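Local coordinates for CLIP-associating protein 2 (Mus musculus, PDB 3WOZ), which probably binds tubulin through TOG domains built of HEAT repeats and so contributes to microtubule dynamics, at residues T164-S167 with E168-L171; S198-E201 with L202-E206; Y150-T153 with L154-M158. All coordinates share one frame; numbering follows the deposited sequence.

Contact 1: residues T164-S167 with E168-L171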
loop_
_atom_site.group_PDB
_atom_site.type_symbol
_atom_site.label_atom_id
_atom_site.label_comp_id
_atom_site.label_asym_id
_atom_site.label_seq_id
_atom_site.Cartn_x
_atom_site.Cartn_y
_atom_site.Cartn_z
ATOM N N THR A 164 -0.609 10.580 -15.280
ATOM C CA THR A 164 -0.152 10.835 -16.647
ATOM C C THR A 164 -0.269 9.606 -17.549
ATOM O O THR A 164 -0.168 8.463 -17.086
ATOM C CB THR A 164 1.312 11.345 -16.688
ATOM O OG1 THR A 164 2.160 10.443 -15.970
ATOM C CG2 THR A 164 1.428 12.734 -16.077
ATOM N N ASN A 165 -0.482 9.859 -18.839
ATOM C CA ASN A 165 -0.534 8.812 -19.852
ATOM C C ASN A 165 0.870 8.339 -20.221
ATOM O O ASN A 165 1.467 8.809 -21.193
ATOM C CB ASN A 165 -1.305 9.291 -21.093
ATOM C CG ASN A 165 -1.486 8.197 -22.140
ATOM O OD1 ASN A 165 -1.408 7.008 -21.837
ATOM N ND2 ASN A 165 -1.730 8.603 -23.380
ATOM N N SER A 166 1.393 7.420 -19.416
ATOM C CA SER A 166 2.685 6.794 -19.665
ATOM C C SER A 166 2.473 5.331 -20.050
ATOM O O SER A 166 1.333 4.871 -20.132
ATOM C CB SER A 166 3.575 6.904 -18.428
ATOM O OG SER A 166 2.922 6.384 -17.284
ATOM N N SER A 167 3.565 4.608 -20.288
ATOM C CA SER A 167 3.494 3.187 -20.630
ATOM C C SER A 167 3.057 2.329 -19.438
ATOM O O SER A 167 2.199 1.455 -19.581
ATOM C CB SER A 167 4.830 2.698 -21.194
ATOM O OG SER A 167 5.890 2.904 -20.275
ATOM N N GLU A 168 3.643 2.591 -18.270
ATOM C CA GLU A 168 3.306 1.865 -17.042
ATOM C C GLU A 168 1.857 2.073 -16.604
ATOM O O GLU A 168 1.176 1.120 -16.219
ATOM C CB GLU A 168 4.253 2.255 -15.906
ATOM C CG GLU A 168 5.592 1.544 -15.957
ATOM C CD GLU A 168 6.502 1.898 -14.792
ATOM O OE1 GLU A 168 6.224 2.890 -14.078
ATOM O OE2 GLU A 168 7.505 1.178 -14.596
ATOM N N THR A 169 1.397 3.319 -16.679
ATOM C CA THR A 169 0.039 3.671 -16.285
ATOM C C THR A 169 -0.972 3.170 -17.317
ATOM O O THR A 169 -2.110 2.842 -16.976
ATOM C CB THR A 169 -0.095 5.188 -16.046
ATOM O OG1 THR A 169 0.983 5.630 -15.214
ATOM C CG2 THR A 169 -1.400 5.513 -15.353
ATOM N N ARG A 170 -0.539 3.110 -18.574
ATOM C CA ARG A 170 -1.319 2.516 -19.655
ATOM C C ARG A 170 -1.423 1.000 -19.466
ATOM O O ARG A 170 -2.484 0.412 -19.679
ATOM C CB ARG A 170 -0.661 2.844 -20.995
ATOM C CG ARG A 170 -1.568 2.758 -22.208
ATOM C CD ARG A 170 -1.066 3.644 -23.354
ATOM N NE ARG A 170 0.380 3.543 -23.573
ATOM C CZ ARG A 170 1.245 4.545 -23.418
ATOM N NH1 ARG A 170 0.826 5.751 -23.048
ATOM N NH2 ARG A 170 2.536 4.341 -23.641
ATOM N N LEU A 171 -0.313 0.386 -19.060
ATOM C CA LEU A 171 -0.241 -1.050 -18.784
ATOM C C LEU A 171 -1.092 -1.437 -17.566
ATOM O O LEU A 171 -1.646 -2.535 -17.516
ATOM C CB LEU A 171 1.222 -1.466 -18.569
ATOM C CG LEU A 171 1.639 -2.927 -18.354
ATOM C CD1 LEU A 171 1.476 -3.768 -19.614
ATOM C CD2 LEU A 171 3.080 -2.992 -17.861
HETATM O O HOH W 1 0.654 8.683 -13.676
#
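With CG anti to the backbone N in both residues (chi1 -175° in Asn-165, -158° in Arg-170), the amide of Asn-165 and the guanidinium of Arg-170 are brought together, the arginine chain bending at chi3 to fold back over the start of its own helix. NH1 of Arg-170 donates to OD1 of Asn-165 at 2.8 Å. The oxygen lies close to the guanidinium plane, but the amide stands almost perpendicular to it, 86° away, so the N-H reaches OD1 from above the amide plane and not along a lone pair. One guanidinium face rests on the backbone: Ser-166 O sits beneath it, 3.3 Å from Arg-170 CZ, and Ser-167 CA packs 3.4 Å from NH2. That same carbonyl oxygen of Ser-166 accepts the helical bond from Arg-170 N at 3.0 Å, so the arginine is fastened to the turn by its backbone as well as by its side chain.

This is the N-terminal cap of helix 167-179 in the HEAT-repeat array of the TOG domain. Ser-166 is the N-cap; its OG takes a weak bond from Thr-169 N (3.5 Å), and the hydroxyl of Thr-169 comes up beside it, OG1 2.9 Å from that OG. Behind them, CB of Thr-169 packs against Thr-164 O at 3.4 Å. A water accepts from Thr-164 N and also makes a weak bond to Thr-169 OG1, bridging the loop to the first turn. Beyond the cap, Thr-169 is buried against Phe-125 and Met-129 of helix 121-133, while the Asn-165 and Arg-170 side chains both touch Leu-210 of helix 204-212. The next bond along the helix runs from Leu-171 N to Ser-167 O, at 2.8 Å.

Contact 2: residues S198-E201 with L202-E206; sequences SLFE and LNTPE
Leu-202 N donates to Ser-198 O at 2.8 Å and Asn-203 N to Leu-199 O at 3.2 Å, the second nearly straight at 171°; these hydrogen bonds end helix 186-202, just before helix 204-212 begins. The next carbonyl, Phe-200 O, is met by a side chain instead: Thr-204 OG1 donates to it at 3.0 Å, while Thr-204 N, though close, is badly angled for a bond. Asn-203, the first residue to leave helical geometry, also serves as N-cap of the following helix, its OD1 accepting from Glu-206 N at 3.2 Å from above the amide plane. Its ND2 donates to Pro-160 O, so both ends of the amide are used.

Nonpolar contact comes from the other branch of Thr-204. Its chi1 of -54° sets OG1 beside the backbone N and CG2 anti to it, and the methyl lies over one face of the Phe-200 ring, toward its CE1-CZ side, 3.7 Å from CZ; OG1 stands over the same face. CB of Leu-202 lies over Ser-198 O at 3.2 Å, and its side chain goes on to touch Met-158.

Two helices thus meet with a one-residue break, a tight helix-to-helix corner. With a hydroxyl standing in for the badly angled backbone N-H of Thr-204 and an amide capping the next helix, Phe-200 O and Glu-206 N are both met by the protein's own side chains.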
loop_
_atom_site.group_PDB
_atom_site.type_symbol
_atom_site.label_atom_id
_atom_site.label_comp_id
_atom_site.label_asym_id
_atom_site.label_seq_id
_atom_site.Cartn_x
_atom_site.Cartn_y
_atom_site.Cartn_z
ATOM N N SER A 198 -12.930 7.097 -11.009
ATOM C CA SER A 198 -12.170 8.104 -10.266
ATOM C C SER A 198 -11.016 8.695 -11.076
ATOM O O SER A 198 -10.803 9.905 -11.048
ATOM C CB SER A 198 -11.672 7.551 -8.926
ATOM O OG SER A 198 -10.987 6.323 -9.093
ATOM N N LEU A 199 -10.283 7.848 -11.798
ATOM C CA LEU A 199 -9.182 8.321 -12.644
ATOM C C LEU A 199 -9.683 9.178 -13.808
ATOM O O LEU A 199 -9.036 10.157 -14.184
ATOM C CB LEU A 199 -8.328 7.157 -13.157
ATOM C CG LEU A 199 -7.559 6.303 -12.139
ATOM C CD1 LEU A 199 -6.760 5.224 -12.853
ATOM C CD2 LEU A 199 -6.646 7.140 -11.245
ATOM N N PHE A 200 -10.838 8.811 -14.362
ATOM C CA PHE A 200 -11.474 9.596 -15.423
ATOM C C PHE A 200 -11.874 10.977 -14.906
ATOM O O PHE A 200 -11.563 11.988 -15.537
ATOM C CB PHE A 200 -12.692 8.857 -15.992
ATOM C CG PHE A 200 -13.391 9.593 -17.110
ATOM C CD1 PHE A 200 -12.893 9.554 -18.411
ATOM C CD2 PHE A 200 -14.557 10.312 -16.865
ATOM C CE1 PHE A 200 -13.537 10.230 -19.446
ATOM C CE2 PHE A 200 -15.209 10.990 -17.895
ATOM C CZ PHE A 200 -14.700 10.945 -19.186
ATOM N N GLU A 201 -12.544 11.011 -13.755
ATOM C CA GLU A 201 -12.994 12.265 -13.150
ATOM C C GLU A 201 -11.847 13.114 -12.599
ATOM O O GLU A 201 -11.980 14.334 -12.477
ATOM C CB GLU A 201 -14.046 12.001 -12.064
ATOM C CG GLU A 201 -15.425 11.635 -12.616
ATOM C CD GLU A 201 -16.482 11.444 -11.535
ATOM O OE1 GLU A 201 -17.237 10.454 -11.621
ATOM O OE2 GLU A 201 -16.564 12.278 -10.605
ATOM N N LEU A 202 -10.723 12.473 -12.277
ATOM C CA LEU A 202 -9.542 13.183 -11.792
ATOM C C LEU A 202 -8.873 13.987 -12.905
ATOM O O LEU A 202 -8.603 15.178 -12.745
ATOM C CB LEU A 202 -8.534 12.211 -11.166
ATOM C CG LEU A 202 -7.166 12.783 -10.782
ATOM C CD1 LEU A 202 -7.263 13.693 -9.563
ATOM C CD2 LEU A 202 -6.169 11.671 -10.540
ATOM N N ASN A 203 -8.604 13.323 -14.027
ATOM C CA ASN A 203 -7.963 13.958 -15.172
ATOM C C ASN A 203 -8.560 13.429 -16.474
ATOM O O ASN A 203 -8.016 12.512 -17.094
ATOM C CB ASN A 203 -6.448 13.734 -15.129
ATOM C CG ASN A 203 -5.687 14.671 -16.051
ATOM O OD1 ASN A 203 -6.196 15.102 -17.086
ATOM N ND2 ASN A 203 -4.453 14.980 -15.682
ATOM N N THR A 204 -9.689 14.013 -16.867
ATOM C CA THR A 204 -10.425 13.592 -18.060
ATOM C C THR A 204 -9.558 13.573 -19.335
ATOM O O THR A 204 -9.408 12.511 -19.944
ATOM C CB THR A 204 -11.724 14.422 -18.257
ATOM O OG1 THR A 204 -12.511 14.374 -17.060
ATOM C CG2 THR A 204 -12.547 13.884 -19.421
ATOM N N PRO A 205 -8.971 14.729 -19.729
ATOM C CA PRO A 205 -8.196 14.755 -20.976
ATOM C C PRO A 205 -7.071 13.719 -21.027
ATOM O O PRO A 205 -6.935 13.019 -22.031
ATOM C CB PRO A 205 -7.626 16.178 -21.004
ATOM C CG PRO A 205 -8.605 16.978 -20.237
ATOM C CD PRO A 205 -9.035 16.071 -19.117
ATOM N N GLU A 206 -6.297 13.605 -19.949
ATOM C CA GLU A 206 -5.193 12.646 -19.893
ATOM C C GLU A 206 -5.682 11.196 -19.897
ATOM O O GLU A 206 -4.979 10.304 -20.373
ATOM C CB GLU A 206 -4.302 12.916 -18.676
ATOM C CG GLU A 206 -2.935 12.236 -18.712
ATOM C CD GLU A 206 -1.907 12.950 -19.591
ATOM O OE1 GLU A 206 -0.787 12.419 -19.730
ATOM O OE2 GLU A 206 -2.205 14.036 -20.136
#

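Contact 3: residues Y150-T153 with L154-M158; sequences YIET and LAKQM
The backbone runs as α-helix through Leu-154 N to Tyr-150 O and Ala-155 N to Ile-151 O, both bonds at 2.8 Å and both nearly along the C=O axis. At Lys-156 the bonds are weak: its N is shared between Glu-152 O at 3.4 Å and Thr-153 O at 3.2 Å. On the side facing helix 186-202, Glu-152 and Lys-156 form an i to i+4 salt bridge, OE2 to NZ 2.8 Å, with the ammonium coming from above the carboxylate plane. The lysine gets there by bending at chi2 (-61°) and again at chi4, which lays CG against Glu-152 O at 3.3 Å and turns CE toward OE2.

Helix 141-155 belongs to the HEAT-repeat stack of the TOG domain, and the buried side chains here pack on its neighbours: Tyr-150 against helices 85-96 and 102-118, Leu-154 against Asn-121 and Gln-124, and Ile-151 against both Leu-128 and Val-195. The second carboxylate oxygen of Glu-152 makes a weak hydrogen bond with Ser-194 of helix 186-202. Lys-156 would probably lose its mate and be free to turn if Glu-152 were an alanine, and Ser-194 would lose its weak bond to the carboxylate. Back along the main chain, Leu-154 CB lies 3.4 Å from Tyr-150 O, and Gln-157 N donates to Leu-154 O.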
loop_
_atom_site.group_PDB
_atom_site.type_symbol
_atom_site.label_atom_id
_atom_site.label_comp_id
_atom_site.label_asym_id
_atom_site.label_seq_id
_atom_site.Cartn_x
_atom_site.Cartn_y
_atom_site.Cartn_z
ATOM N N TYR A 150 -7.489 1.125 -2.580
ATOM C CA TYR A 150 -6.463 2.099 -2.231
ATOM C C TYR A 150 -6.258 3.117 -3.360
ATOM O O TYR A 150 -6.230 4.326 -3.102
ATOM C CB TYR A 150 -5.155 1.397 -1.864
ATOM C CG TYR A 150 -4.139 2.285 -1.175
ATOM C CD1 TYR A 150 -3.358 3.188 -1.903
ATOM C CD2 TYR A 150 -3.945 2.212 0.201
ATOM C CE1 TYR A 150 -2.417 4.000 -1.274
ATOM C CE2 TYR A 150 -3.002 3.015 0.836
ATOM C CZ TYR A 150 -2.247 3.909 0.091
ATOM O OH TYR A 150 -1.311 4.701 0.716
ATOM N N ILE A 151 -6.133 2.633 -4.600
ATOM C CA ILE A 151 -6.077 3.521 -5.777
ATOM C C ILE A 151 -7.224 4.509 -5.719
ATOM O O ILE A 151 -7.008 5.715 -5.761
ATOM C CB ILE A 151 -6.221 2.775 -7.140
ATOM C CG1 ILE A 151 -5.408 1.476 -7.202
ATOM C CG2 ILE A 151 -5.918 3.724 -8.317
ATOM C CD1 ILE A 151 -3.942 1.633 -7.411
ATOM N N GLU A 152 -8.444 3.981 -5.621
ATOM C CA GLU A 152 -9.646 4.805 -5.616
ATOM C C GLU A 152 -9.575 5.909 -4.564
ATOM O O GLU A 152 -9.876 7.062 -4.862
ATOM C CB GLU A 152 -10.904 3.959 -5.404
ATOM C CG GLU A 152 -12.136 4.585 -6.054
ATOM C CD GLU A 152 -13.385 4.509 -5.202
ATOM O OE1 GLU A 152 -13.574 3.506 -4.477
ATOM O OE2 GLU A 152 -14.196 5.461 -5.276
ATOM N N THR A 153 -9.171 5.557 -3.343
ATOM C CA THR A 153 -9.079 6.537 -2.253
ATOM C C THR A 153 -7.967 7.560 -2.512
ATOM O O THR A 153 -8.127 8.745 -2.223
ATOM C CB THR A 153 -8.886 5.847 -0.888
ATOM O OG1 THR A 153 -9.839 4.786 -0.753
ATOM C CG2 THR A 153 -9.072 6.832 0.257
ATOM N N LEU A 154 -6.849 7.099 -3.074
ATOM C CA LEU A 154 -5.734 7.984 -3.414
ATOM C C LEU A 154 -6.136 8.971 -4.507
ATOM O O LEU A 154 -5.711 10.127 -4.494
ATOM C CB LEU A 154 -4.500 7.179 -3.851
ATOM C CG LEU A 154 -3.196 7.966 -4.052
ATOM C CD1 LEU A 154 -2.643 8.475 -2.723
ATOM C CD2 LEU A 154 -2.154 7.126 -4.774
ATOM N N ALA A 155 -6.966 8.505 -5.437
ATOM C CA ALA A 155 -7.454 9.329 -6.540
ATOM C C ALA A 155 -8.313 10.499 -6.063
ATOM O O ALA A 155 -8.345 11.549 -6.708
ATOM C CB ALA A 155 -8.222 8.474 -7.540
ATOM N N LYS A 156 -8.997 10.313 -4.933
ATOM C CA LYS A 156 -9.839 11.352 -4.337
ATOM C C LYS A 156 -9.030 12.476 -3.686
ATOM O O LYS A 156 -9.569 13.545 -3.399
ATOM C CB LYS A 156 -10.812 10.754 -3.306
ATOM C CG LYS A 156 -11.657 9.574 -3.797
ATOM C CD LYS A 156 -12.555 9.947 -4.974
ATOM C CE LYS A 156 -13.230 8.722 -5.575
ATOM N NZ LYS A 156 -14.295 8.171 -4.687
ATOM N N GLN A 157 -7.746 12.232 -3.443
ATOM C CA GLN A 157 -6.889 13.232 -2.807
ATOM C C GLN A 157 -5.747 13.733 -3.707
ATOM O O GLN A 157 -4.997 14.632 -3.327
ATOM C CB GLN A 157 -6.352 12.709 -1.461
ATOM C CG GLN A 157 -5.375 11.532 -1.548
ATOM C CD GLN A 157 -4.855 11.086 -0.186
ATOM O OE1 GLN A 157 -5.630 10.803 0.727
ATOM N NE2 GLN A 157 -3.536 11.009 -0.049
HETATM N N MSE A 158 -5.626 13.151 -4.896
HETATM C CA MSE A 158 -4.548 13.487 -5.827
HETATM C C MSE A 158 -4.754 14.804 -6.564
HETATM O O MSE A 158 -5.872 15.310 -6.660
HETATM C CB MSE A 158 -4.393 12.378 -6.864
HETATM C CG MSE A 158 -3.394 11.310 -6.505
HETATM SE SE MSE A 158 -3.643 9.744 -7.621
HETATM C CE MSE A 158 -2.884 10.367 -9.307
#

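Running from the N terminus, the chain meets contact 3 first, toward the end of helix 141-155, then contact 1, where the following loop enters helix 167-179, and last contact 2, the corner between helices 186-202 and 204-212. Each is local and closes a single turn or corner; they lie in series, and none nests in or crosses another. Contact 2 ties the other two together: Glu-206 of helix 204-212 reaches the start of helix 167-179, its OE1 2.7 Å from Asn-165 N, a probable hydrogen bond, while Ser-198 and Leu-202 of helix 186-202 pack on the end of helix 141-155 and on Met-158. Contacts 1 and 3 do not touch, their nearest atoms being about 6 Å apart.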